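Long-range contacts in acetylserotonin O-methyltransferase (Homo sapiens, PDB 4A6D), which catalyses the transfer of a methyl group from S-adenosyl-L-methionine to N-acetylserotonin, forming melatonin in the last step of its synthesis: residues A[184-189]-A[207-212]; A[247-252]-A[280-285]; A[167-172]-A[194-199]. All coordinates share one frame; numbering follows the deposited sequence.

How the contacts relate
Contacts 1 and 2 lie in the buried core and are both parallel strand pairings of one sheet. They meet where strands 182-186 and 247-251 run as neighbours: Cys184 and Ile249 are within backbone hydrogen-bonding distance, and Leu186 packs on Leu250. Both also touch S-adenosylmethionine, contact 1 at the ribose, adenine and amino group, contact 2 at the amino group and carboxylate. Contact 3 joins two helices packed beside that sheet, is partly open to solvent, and is held by side-chain packing rather than by backbone bonds. It is tied to contact 1 through Ala194 on Val208 and to contact 2 through Val171 on Ile282.

Contact 1: residues A[184-189]-A[207-212]; sequences CDLGGG and TVFDIP. With SAM (S-adenosylmethionine), chain D.
Strands 184-186 and 207-210 run parallel, their axes 4.7 Å apart at closest and 19° from alignment, with Cys184, Asp185 and Leu186 paired in turn to Thr207, Val208 and Phe209. Asp185 holds the ladder with both backbone groups, its N donating to Thr207 O and its O accepting from Phe209 N. Where strand 184-186 ends, Phe209 O takes two donors, Gly187 N at 2.6 Å and Gly188 N at 3.1 Å, which ties the type II turn from Asp185 to Gly188 to the neighbouring strand. On the face carrying Cys184, Leu186 and Phe209, Cys184 SG comes 3.9 Å from Phe209 CB, while Leu186 CD2 touches Phe209 CB and Phe209 CD1. With CG anti to the backbone N (chi1 -170°), the Phe209 ring swings away from strand 184-186 and meets the adenine obliquely, CE1 lying 3.8 Å from SAM C2. On the other face Val208 CG1 fits against the CA of Gly188; a CB modelled on that glycine would fall 2.6 Å from CG1, a clash. This is the first beta-alpha-beta unit of the Rossmann-like fold of class I methyltransferases, whose glycine-rich turn and acidic residue at the end of the second strand grip the cofactor. Asp210 is that acid: OD1 accepts from SAM O2' at 2.6 Å and OD2 from SAM O3' at 2.8 Å. Each oxygen is also met on its anti side by a backbone amide, OD1 by Ile211 N and OD2 by Gly189 N, so four bonds fix the rotation of the carboxylate. Gly187 O accepts from the amino group of the cofactor, and the CG2 methyl of Ile211 packs over one face of the adenine, near SAM N3 and SAM C6.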
loop_
_atom_site.group_PDB
_atom_site.type_symbol
_atom_site.label_atom_id
_atom_site.label_comp_id
_atom_site.label_asym_id
_atom_site.label_seq_id
_atom_site.Cartn_x
_atom_site.Cartn_y
_atom_site.Cartn_z
ATOM N N CYS A 184 -3.322 37.066 -5.502
ATOM C CA CYS A 184 -3.961 36.500 -4.312
ATOM C C CYS A 184 -3.996 34.981 -4.411
ATOM O O CYS A 184 -4.540 34.440 -5.376
ATOM C CB CYS A 184 -5.348 37.087 -4.049
ATOM S SG CYS A 184 -6.196 36.355 -2.619
ATOM N N ASP A 185 -3.374 34.299 -3.435
ATOM C CA ASP A 185 -3.384 32.827 -3.371
ATOM C C ASP A 185 -4.547 32.412 -2.482
ATOM O O ASP A 185 -4.472 32.546 -1.254
ATOM C CB ASP A 185 -2.054 32.239 -2.859
ATOM C CG ASP A 185 -1.887 30.753 -3.146
ATOM O OD1 ASP A 185 -2.830 30.142 -3.706
ATOM O OD2 ASP A 185 -0.829 30.188 -2.783
ATOM N N LEU A 186 -5.665 32.018 -3.120
ATOM C CA LEU A 186 -6.899 31.635 -2.423
ATOM C C LEU A 186 -6.760 30.251 -1.906
ATOM O O LEU A 186 -6.659 29.315 -2.700
ATOM C CB LEU A 186 -8.099 31.729 -3.370
ATOM C CG LEU A 186 -8.515 33.119 -3.795
ATOM C CD1 LEU A 186 -9.390 33.040 -4.988
ATOM C CD2 LEU A 186 -9.241 33.829 -2.685
ATOM N N GLY A 187 -6.704 30.113 -0.589
ATOM C CA GLY A 187 -6.484 28.815 0.042
ATOM C C GLY A 187 -5.002 28.540 -0.012
ATOM O O GLY A 187 -4.588 27.409 -0.233
ATOM N N GLY A 188 -4.209 29.601 0.136
ATOM C CA GLY A 188 -2.754 29.558 0.038
ATOM C C GLY A 188 -1.997 28.820 1.122
ATOM O O GLY A 188 -0.782 28.641 0.997
ATOM N N GLY A 189 -2.699 28.427 2.192
ATOM C CA GLY A 189 -2.127 27.682 3.315
ATOM C C GLY A 189 -1.001 28.404 4.026
ATOM O O GLY A 189 -1.140 29.574 4.395
ATOM N N THR A 207 -1.181 38.355 -1.613
ATOM C CA THR A 207 -1.883 38.103 -0.363
ATOM C C THR A 207 -2.247 36.607 -0.282
ATOM O O THR A 207 -2.844 36.065 -1.215
ATOM C CB THR A 207 -3.067 39.023 -0.194
ATOM O OG1 THR A 207 -2.550 40.343 -0.194
ATOM C CG2 THR A 207 -3.842 38.766 1.112
ATOM N N VAL A 208 -1.884 35.950 0.826
ATOM C CA VAL A 208 -2.274 34.559 1.061
ATOM C C VAL A 208 -3.632 34.602 1.781
ATOM O O VAL A 208 -3.745 35.196 2.858
ATOM C CB VAL A 208 -1.203 33.732 1.822
ATOM C CG1 VAL A 208 -1.704 32.325 2.125
ATOM C CG2 VAL A 208 0.106 33.660 1.031
ATOM N N PHE A 209 -4.675 34.049 1.145
ATOM C CA PHE A 209 -6.021 33.993 1.717
ATOM C C PHE A 209 -6.351 32.584 2.210
ATOM O O PHE A 209 -6.230 31.612 1.469
ATOM C CB PHE A 209 -7.079 34.481 0.712
ATOM C CG PHE A 209 -8.456 34.680 1.302
ATOM C CD1 PHE A 209 -9.336 33.608 1.443
ATOM C CD2 PHE A 209 -8.863 35.932 1.749
ATOM C CE1 PHE A 209 -10.601 33.797 1.990
ATOM C CE2 PHE A 209 -10.135 36.124 2.277
ATOM C CZ PHE A 209 -11.000 35.061 2.386
ATOM N N ASP A 210 -6.778 32.471 3.462
ATOM C CA ASP A 210 -7.151 31.187 4.047
ATOM C C ASP A 210 -8.018 31.386 5.283
ATOM O O ASP A 210 -8.257 32.526 5.683
ATOM C CB ASP A 210 -5.913 30.304 4.328
ATOM C CG ASP A 210 -6.148 28.832 4.014
ATOM O OD1 ASP A 210 -6.986 28.208 4.703
ATOM O OD2 ASP A 210 -5.457 28.291 3.100
ATOM N N ILE A 211 -8.510 30.276 5.870
ATOM C CA ILE A 211 -9.362 30.302 7.050
ATOM C C ILE A 211 -8.543 30.791 8.255
ATOM O O ILE A 211 -7.340 30.465 8.320
ATOM C CB ILE A 211 -10.076 28.931 7.301
ATOM C CG1 ILE A 211 -9.087 27.816 7.679
ATOM C CG2 ILE A 211 -10.971 28.540 6.110
ATOM C CD1 ILE A 211 -9.670 26.648 8.429
ATOM N N PRO A 212 -9.187 31.572 9.187
ATOM C CA PRO A 212 -8.476 32.111 10.366
ATOM C C PRO A 212 -7.499 31.216 11.099
ATOM O O PRO A 212 -6.472 31.718 11.540
ATOM C CB PRO A 212 -9.615 32.515 11.292
ATOM C CG PRO A 212 -10.692 32.947 10.353
ATOM C CD PRO A 212 -10.596 32.040 9.168
HETATM N N SAM D . -3.006 25.916 -1.991
HETATM C CA SAM D . -2.281 25.055 -1.031
HETATM C C SAM D . -1.336 23.986 -1.619
HETATM O O SAM D . -1.586 23.552 -2.724
HETATM O OXT SAM D . -0.313 23.535 -1.009
HETATM C CB SAM D . -3.316 24.480 -0.097
HETATM C CG SAM D . -4.240 23.451 -0.761
HETATM S SD SAM D . -5.344 22.772 0.529
HETATM C CE SAM D . -5.931 21.338 -0.276
HETATM C "C5'" SAM D . -6.883 23.728 0.325
HETATM C "C4'" SAM D . -6.670 25.021 1.125
HETATM O "O4'" SAM D . -7.910 25.702 1.052
HETATM C "C3'" SAM D . -6.373 24.750 2.650
HETATM O "O3'" SAM D . -5.221 25.485 3.095
HETATM C "C2'" SAM D . -7.718 25.171 3.330
HETATM O "O2'" SAM D . -7.660 25.666 4.668
HETATM C "C1'" SAM D . -8.204 26.260 2.358
HETATM N N9 SAM D . -9.657 26.509 2.461
HETATM C C8 SAM D . -10.663 25.546 2.502
HETATM N N7 SAM D . -11.825 26.122 2.582
HETATM C C5 SAM D . -11.652 27.499 2.660
HETATM C C6 SAM D . -12.493 28.621 2.783
HETATM N N6 SAM D . -13.835 28.435 2.785
HETATM N N1 SAM D . -11.943 29.888 2.787
HETATM C C2 SAM D . -10.616 30.076 2.785
HETATM N N3 SAM D . -9.792 29.023 2.681
HETATM C C4 SAM D . -10.245 27.759 2.559
#

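Contact 2: residues A[247-252]-A[280-285]; sequences LYILAR and LVIESL. With SAM (S-adenosylmethionine), chain D.
Arg252 and Glu283 both start with CG anti to the carbonyl carbon, and bends further out send their ends to different tasks. The second torsion of Glu283 (chi2 -76°) folds its carboxylate back to the Arg252 backbone, OE1 standing 3.2 Å from Arg252 CA, whereas Arg252, bent at chi2 and chi3, carries its guanidinium to the cofactor. The charged groups therefore do not pair: Arg252 NE and Glu283 OE1 are 6.1 Å apart. Arg252 NH1 donates to SAM O at 3.2 Å, with an N-H...O angle of 159°, while SAM OXT sits at the guanidinium edge, near its plane; NH1 is also hydrogen-bonded to Leu160 O. Replacing Arg252 by an alanine would probably leave the cofactor carboxylate without its charged mate and Leu160 O without this donor. Glu283 OE2 instead accepts from the backbone N of His255 and from a water that also donates to Leu250 O, joining the two strand ends to the segment bearing the inferred proton donor/acceptor. The strands belong to a parallel beta-alpha-beta unit, 247-251 and 278-283 linked through helix 259-272 in the Rossmann-like domain. Four backbone bonds knit them: Leu280 is held by Tyr248 O and Leu250 N, Ile282 by Leu250 O and Arg252 N. Ile249 CG2 and Ile282 CD1 lie 3.9 Å apart, their side chains side by side and pointing the same way, and the CB atoms of Ala251 and Ile282 meet at the same distance. Leu250, on the opposite face with Val281, packs against Leu265 and Ile269 of helix 259-272, and Ala251 O accepts from SAM N at 2.8 Å.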
loop_
_atom_site.group_PDB
_atom_site.type_symbol
_atom_site.label_atom_id
_atom_site.label_comp_id
_atom_site.label_asym_id
_atom_site.label_seq_id
_atom_site.Cartn_x
_atom_site.Cartn_y
_atom_site.Cartn_z
ATOM N N LEU A 247 -4.590 38.837 -10.294
ATOM C CA LEU A 247 -4.564 37.377 -10.459
ATOM C C LEU A 247 -4.980 36.655 -9.189
ATOM O O LEU A 247 -4.427 36.905 -8.107
ATOM C CB LEU A 247 -3.171 36.910 -10.917
ATOM C CG LEU A 247 -2.950 35.416 -11.135
ATOM C CD1 LEU A 247 -3.611 34.932 -12.402
ATOM C CD2 LEU A 247 -1.477 35.088 -11.152
ATOM N N TYR A 248 -5.945 35.738 -9.329
ATOM C CA TYR A 248 -6.351 34.836 -8.243
ATOM C C TYR A 248 -5.791 33.444 -8.555
ATOM O O TYR A 248 -5.972 32.956 -9.673
ATOM C CB TYR A 248 -7.880 34.834 -8.056
ATOM C CG TYR A 248 -8.377 36.165 -7.517
ATOM C CD1 TYR A 248 -8.401 36.420 -6.146
ATOM C CD2 TYR A 248 -8.723 37.205 -8.380
ATOM C CE1 TYR A 248 -8.774 37.661 -5.648
ATOM C CE2 TYR A 248 -9.112 38.457 -7.888
ATOM C CZ TYR A 248 -9.128 38.676 -6.522
ATOM O OH TYR A 248 -9.563 39.871 -6.017
ATOM N N ILE A 249 -5.038 32.845 -7.613
ATOM C CA ILE A 249 -4.423 31.516 -7.780
ATOM C C ILE A 249 -5.217 30.480 -7.000
ATOM O O ILE A 249 -5.455 30.674 -5.813
ATOM C CB ILE A 249 -2.919 31.498 -7.374
ATOM C CG1 ILE A 249 -2.123 32.656 -8.052
ATOM C CG2 ILE A 249 -2.280 30.104 -7.602
ATOM C CD1 ILE A 249 -0.614 32.829 -7.601
ATOM N N LEU A 250 -5.638 29.393 -7.655
ATOM C CA LEU A 250 -6.350 28.304 -6.968
ATOM C C LEU A 250 -5.540 27.009 -7.135
ATOM O O LEU A 250 -5.668 26.327 -8.163
ATOM C CB LEU A 250 -7.798 28.110 -7.473
ATOM C CG LEU A 250 -8.883 29.107 -7.070
ATOM C CD1 LEU A 250 -10.161 28.803 -7.816
ATOM C CD2 LEU A 250 -9.196 29.028 -5.593
ATOM N N ALA A 251 -4.611 26.743 -6.187
ATOM C CA ALA A 251 -3.749 25.535 -6.232
ATOM C C ALA A 251 -4.338 24.509 -5.277
ATOM O O ALA A 251 -4.469 24.777 -4.076
ATOM C CB ALA A 251 -2.313 25.868 -5.847
ATOM N N ARG A 252 -4.779 23.365 -5.836
ATOM C CA ARG A 252 -5.396 22.254 -5.107
ATOM C C ARG A 252 -6.602 22.693 -4.274
ATOM O O ARG A 252 -6.798 22.242 -3.146
ATOM C CB ARG A 252 -4.366 21.477 -4.272
ATOM C CG ARG A 252 -3.347 20.687 -5.097
ATOM C CD ARG A 252 -2.003 20.907 -4.475
ATOM N NE ARG A 252 -1.466 19.701 -3.870
ATOM C CZ ARG A 252 -0.523 19.680 -2.931
ATOM N NH1 ARG A 252 -0.061 20.810 -2.417
ATOM N NH2 ARG A 252 -0.057 18.522 -2.479
ATOM N N LEU A 280 -5.491 31.594 -12.073
ATOM C CA LEU A 280 -4.483 30.576 -12.275
ATOM C C LEU A 280 -4.877 29.377 -11.456
ATOM O O LEU A 280 -4.851 29.443 -10.228
ATOM C CB LEU A 280 -3.067 31.061 -11.903
ATOM C CG LEU A 280 -1.929 30.018 -12.136
ATOM C CD1 LEU A 280 -1.741 29.710 -13.615
ATOM C CD2 LEU A 280 -0.630 30.479 -11.545
ATOM N N VAL A 281 -5.302 28.310 -12.138
ATOM C CA VAL A 281 -5.750 27.053 -11.545
ATOM C C VAL A 281 -4.597 26.071 -11.641
ATOM O O VAL A 281 -4.060 25.867 -12.734
ATOM C CB VAL A 281 -7.061 26.523 -12.188
ATOM C CG1 VAL A 281 -7.391 25.103 -11.695
ATOM C CG2 VAL A 281 -8.229 27.497 -11.941
ATOM N N ILE A 282 -4.158 25.546 -10.485
ATOM C CA ILE A 282 -3.035 24.610 -10.435
ATOM C C ILE A 282 -3.539 23.296 -9.899
ATOM O O ILE A 282 -3.879 23.199 -8.728
ATOM C CB ILE A 282 -1.805 25.141 -9.652
ATOM C CG1 ILE A 282 -1.241 26.394 -10.344
ATOM C CG2 ILE A 282 -0.720 24.013 -9.514
ATOM C CD1 ILE A 282 -0.388 27.216 -9.509
ATOM N N GLU A 283 -3.640 22.305 -10.793
ATOM C CA GLU A 283 -4.152 20.975 -10.497
ATOM C C GLU A 283 -3.440 19.932 -11.384
ATOM O O GLU A 283 -2.809 20.292 -12.378
ATOM C CB GLU A 283 -5.692 20.908 -10.725
ATOM C CG GLU A 283 -6.578 21.809 -9.863
ATOM C CD GLU A 283 -6.811 21.397 -8.425
ATOM O OE1 GLU A 283 -5.966 20.658 -7.877
ATOM O OE2 GLU A 283 -7.789 21.886 -7.815
ATOM N N SER A 284 -3.560 18.647 -11.005
ATOM C CA SER A 284 -3.031 17.524 -11.770
ATOM C C SER A 284 -4.111 17.181 -12.787
ATOM O O SER A 284 -5.198 16.706 -12.436
ATOM C CB SER A 284 -2.750 16.315 -10.864
ATOM O OG SER A 284 -1.844 15.458 -11.546
ATOM N N LEU A 285 -3.821 17.437 -14.032
ATOM C CA LEU A 285 -4.782 17.251 -15.108
ATOM C C LEU A 285 -4.966 15.811 -15.513
ATOM O O LEU A 285 -3.992 15.087 -15.708
ATOM C CB LEU A 285 -4.416 18.126 -16.336
ATOM C CG LEU A 285 -4.502 19.650 -16.150
ATOM C CD1 LEU A 285 -3.962 20.379 -17.379
ATOM C CD2 LEU A 285 -5.922 20.094 -15.865
HETATM N N SAM D . -3.006 25.916 -1.991
HETATM C CA SAM D . -2.281 25.055 -1.031
HETATM C C SAM D . -1.336 23.986 -1.619
HETATM O O SAM D . -1.586 23.552 -2.724
HETATM O OXT SAM D . -0.313 23.535 -1.009
HETATM C CB SAM D . -3.316 24.480 -0.097
HETATM C CG SAM D . -4.240 23.451 -0.761
HETATM S SD SAM D . -5.344 22.772 0.529
HETATM C CE SAM D . -5.931 21.338 -0.276
HETATM C "C5'" SAM D . -6.883 23.728 0.325
HETATM C "C4'" SAM D . -6.670 25.021 1.125
HETATM O "O4'" SAM D . -7.910 25.702 1.052
HETATM C "C3'" SAM D . -6.373 24.750 2.650
HETATM O "O3'" SAM D . -5.221 25.485 3.095
HETATM C "C2'" SAM D . -7.718 25.171 3.330
HETATM O "O2'" SAM D . -7.660 25.666 4.668
HETATM C "C1'" SAM D . -8.204 26.260 2.358
HETATM N N9 SAM D . -9.657 26.509 2.461
HETATM C C8 SAM D . -10.663 25.546 2.502
HETATM N N7 SAM D . -11.825 26.122 2.582
HETATM C C5 SAM D . -11.652 27.499 2.660
HETATM C C6 SAM D . -12.493 28.621 2.783
HETATM N N6 SAM D . -13.835 28.435 2.785
HETATM N N1 SAM D . -11.943 29.888 2.787
HETATM C C2 SAM D . -10.616 30.076 2.785
HETATM N N3 SAM D . -9.792 29.023 2.681
HETATM C C4 SAM D . -10.245 27.759 2.559
HETATM O O HOH W 1 -7.661 24.716 -7.834
#

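Contact 3: residues A[167-172]-A[194-199]; sequences NGRSVL and AKECMS
The carboxylate of Glu196 presents one face to the backbone N of Arg169: Arg169 N lies 4.3 Å from Glu196 CD, almost straight above the carboxylate plane, and Arg169 CG approaches OE2 from that same side at 4.4 Å. The guanidinium does not close the pair, since Arg169 NE and Glu196 OE2 remain 5.7 Å apart, so any attraction between these charges acts at longer range and is probably modest. The Glu196 chain reaches across with CG anti to the backbone N (chi1 177°) and then bends at chi2. Its CG passes close to Gly168; a CB modelled on Gly168 would lie 3.4 Å from Glu196 CG, a tight fit. The helices concerned, 164-173 and 192-200, flank the cofactor-binding sheet of the Rossmann-like domain, the second being the crossover helix between strands 182-186 and 205-210. Their segments cross at -60°, with axes 9.8 Å apart at closest, and most of the apolar packing is made by Leu172. It points into helix 192-200 and uses both methyls: CD1 rests against Glu196 CG, at 3.7 Å, and against the N and CB of Cys197, while CD2 lies 4.0 Å from Cys197 SG. Leu193 and Leu200 of helix 192-200 also touch Leu172, continuing this apolar patch along that helix, and Leu172 O is hydrogen-bonded to Tyr201 OH just beyond its end.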
loop_
_atom_site.group_PDB
_atom_site.type_symbol
_atom_site.label_atom_id
_atom_site.label_comp_id
_atom_site.label_asym_id
_atom_site.label_seq_id
_atom_site.Cartn_x
_atom_site.Cartn_y
_atom_site.Cartn_z
ATOM N N ASN A 167 7.751 21.124 -7.542
ATOM C CA ASN A 167 6.805 21.466 -8.616
ATOM C C ASN A 167 6.490 22.968 -8.775
ATOM O O ASN A 167 5.918 23.353 -9.800
ATOM C CB ASN A 167 5.490 20.671 -8.414
ATOM C CG ASN A 167 4.776 20.246 -9.690
ATOM O OD1 ASN A 167 4.251 19.130 -9.776
ATOM N ND2 ASN A 167 4.699 21.123 -10.705
ATOM N N GLY A 168 6.842 23.780 -7.776
ATOM C CA GLY A 168 6.569 25.214 -7.743
ATOM C C GLY A 168 6.958 26.010 -8.971
ATOM O O GLY A 168 6.112 26.706 -9.540
ATOM N N ARG A 169 8.234 25.913 -9.397
ATOM C CA ARG A 169 8.752 26.668 -10.545
ATOM C C ARG A 169 8.036 26.392 -11.866
ATOM O O ARG A 169 7.786 27.337 -12.618
ATOM C CB ARG A 169 10.280 26.537 -10.699
ATOM C CG ARG A 169 10.901 27.798 -11.277
ATOM C CD ARG A 169 12.308 27.650 -11.807
ATOM N NE ARG A 169 12.725 28.921 -12.406
ATOM C CZ ARG A 169 12.697 29.191 -13.711
ATOM N NH1 ARG A 169 12.335 28.255 -14.584
ATOM N NH2 ARG A 169 13.060 30.386 -14.155
ATOM N N SER A 170 7.701 25.114 -12.133
ATOM C CA SER A 170 7.021 24.655 -13.351
ATOM C C SER A 170 5.671 25.387 -13.526
ATOM O O SER A 170 5.441 26.021 -14.550
ATOM C CB SER A 170 6.785 23.139 -13.311
ATOM O OG SER A 170 7.592 22.451 -12.362
ATOM N N VAL A 171 4.804 25.300 -12.516
ATOM C CA VAL A 171 3.458 25.869 -12.524
ATOM C C VAL A 171 3.410 27.379 -12.568
ATOM O O VAL A 171 2.604 27.936 -13.312
ATOM C CB VAL A 171 2.518 25.251 -11.463
ATOM C CG1 VAL A 171 2.279 23.767 -11.746
ATOM C CG2 VAL A 171 3.039 25.462 -10.040
ATOM N N LEU A 172 4.294 28.046 -11.815
ATOM C CA LEU A 172 4.316 29.500 -11.779
ATOM C C LEU A 172 4.940 30.143 -13.020
ATOM O O LEU A 172 4.605 31.298 -13.332
ATOM C CB LEU A 172 4.923 30.015 -10.469
ATOM C CG LEU A 172 4.236 29.523 -9.172
ATOM C CD1 LEU A 172 5.098 29.785 -7.976
ATOM C CD2 LEU A 172 2.838 30.116 -8.990
ATOM N N ALA A 194 3.343 31.054 -2.601
ATOM C CA ALA A 194 3.468 32.514 -2.633
ATOM C C ALA A 194 4.917 32.943 -2.437
ATOM O O ALA A 194 5.357 33.852 -3.119
ATOM C CB ALA A 194 2.596 33.135 -1.569
ATOM N N LYS A 195 5.667 32.285 -1.537
ATOM C CA LYS A 195 7.087 32.568 -1.296
ATOM C C LYS A 195 7.874 32.358 -2.593
ATOM O O LYS A 195 8.705 33.201 -2.943
ATOM C CB LYS A 195 7.650 31.670 -0.177
ATOM C CG LYS A 195 7.657 32.305 1.218
ATOM C CD LYS A 195 7.848 31.253 2.337
ATOM C CE LYS A 195 8.500 31.802 3.594
ATOM N NZ LYS A 195 8.367 30.876 4.752
ATOM N N GLU A 196 7.558 31.273 -3.328
ATOM C CA GLU A 196 8.180 30.912 -4.602
ATOM C C GLU A 196 7.801 31.911 -5.671
ATOM O O GLU A 196 8.668 32.373 -6.417
ATOM C CB GLU A 196 7.772 29.484 -5.018
ATOM C CG GLU A 196 8.300 29.038 -6.375
ATOM C CD GLU A 196 9.765 28.660 -6.439
ATOM O OE1 GLU A 196 10.138 27.637 -5.819
ATOM O OE2 GLU A 196 10.521 29.337 -7.171
ATOM N N CYS A 197 6.510 32.265 -5.725
ATOM C CA CYS A 197 5.967 33.230 -6.676
ATOM C C CYS A 197 6.680 34.588 -6.623
ATOM O O CYS A 197 7.063 35.119 -7.668
ATOM C CB CYS A 197 4.465 33.374 -6.480
ATOM S SG CYS A 197 3.584 33.872 -7.971
ATOM N N MET A 198 6.922 35.097 -5.405
ATOM C CA MET A 198 7.605 36.355 -5.151
ATOM C C MET A 198 9.085 36.393 -5.510
ATOM O O MET A 198 9.571 37.438 -5.924
ATOM C CB MET A 198 7.317 36.849 -3.740
ATOM C CG MET A 198 5.841 37.126 -3.514
ATOM S SD MET A 198 5.105 38.328 -4.671
ATOM C CE MET A 198 4.208 37.251 -5.826
ATOM N N SER A 199 9.800 35.273 -5.391
ATOM C CA SER A 199 11.212 35.218 -5.785
ATOM C C SER A 199 11.291 35.171 -7.319
ATOM O O SER A 199 12.169 35.799 -7.917
ATOM C CB SER A 199 11.909 34.010 -5.163
ATOM O OG SER A 199 11.295 32.798 -5.559
#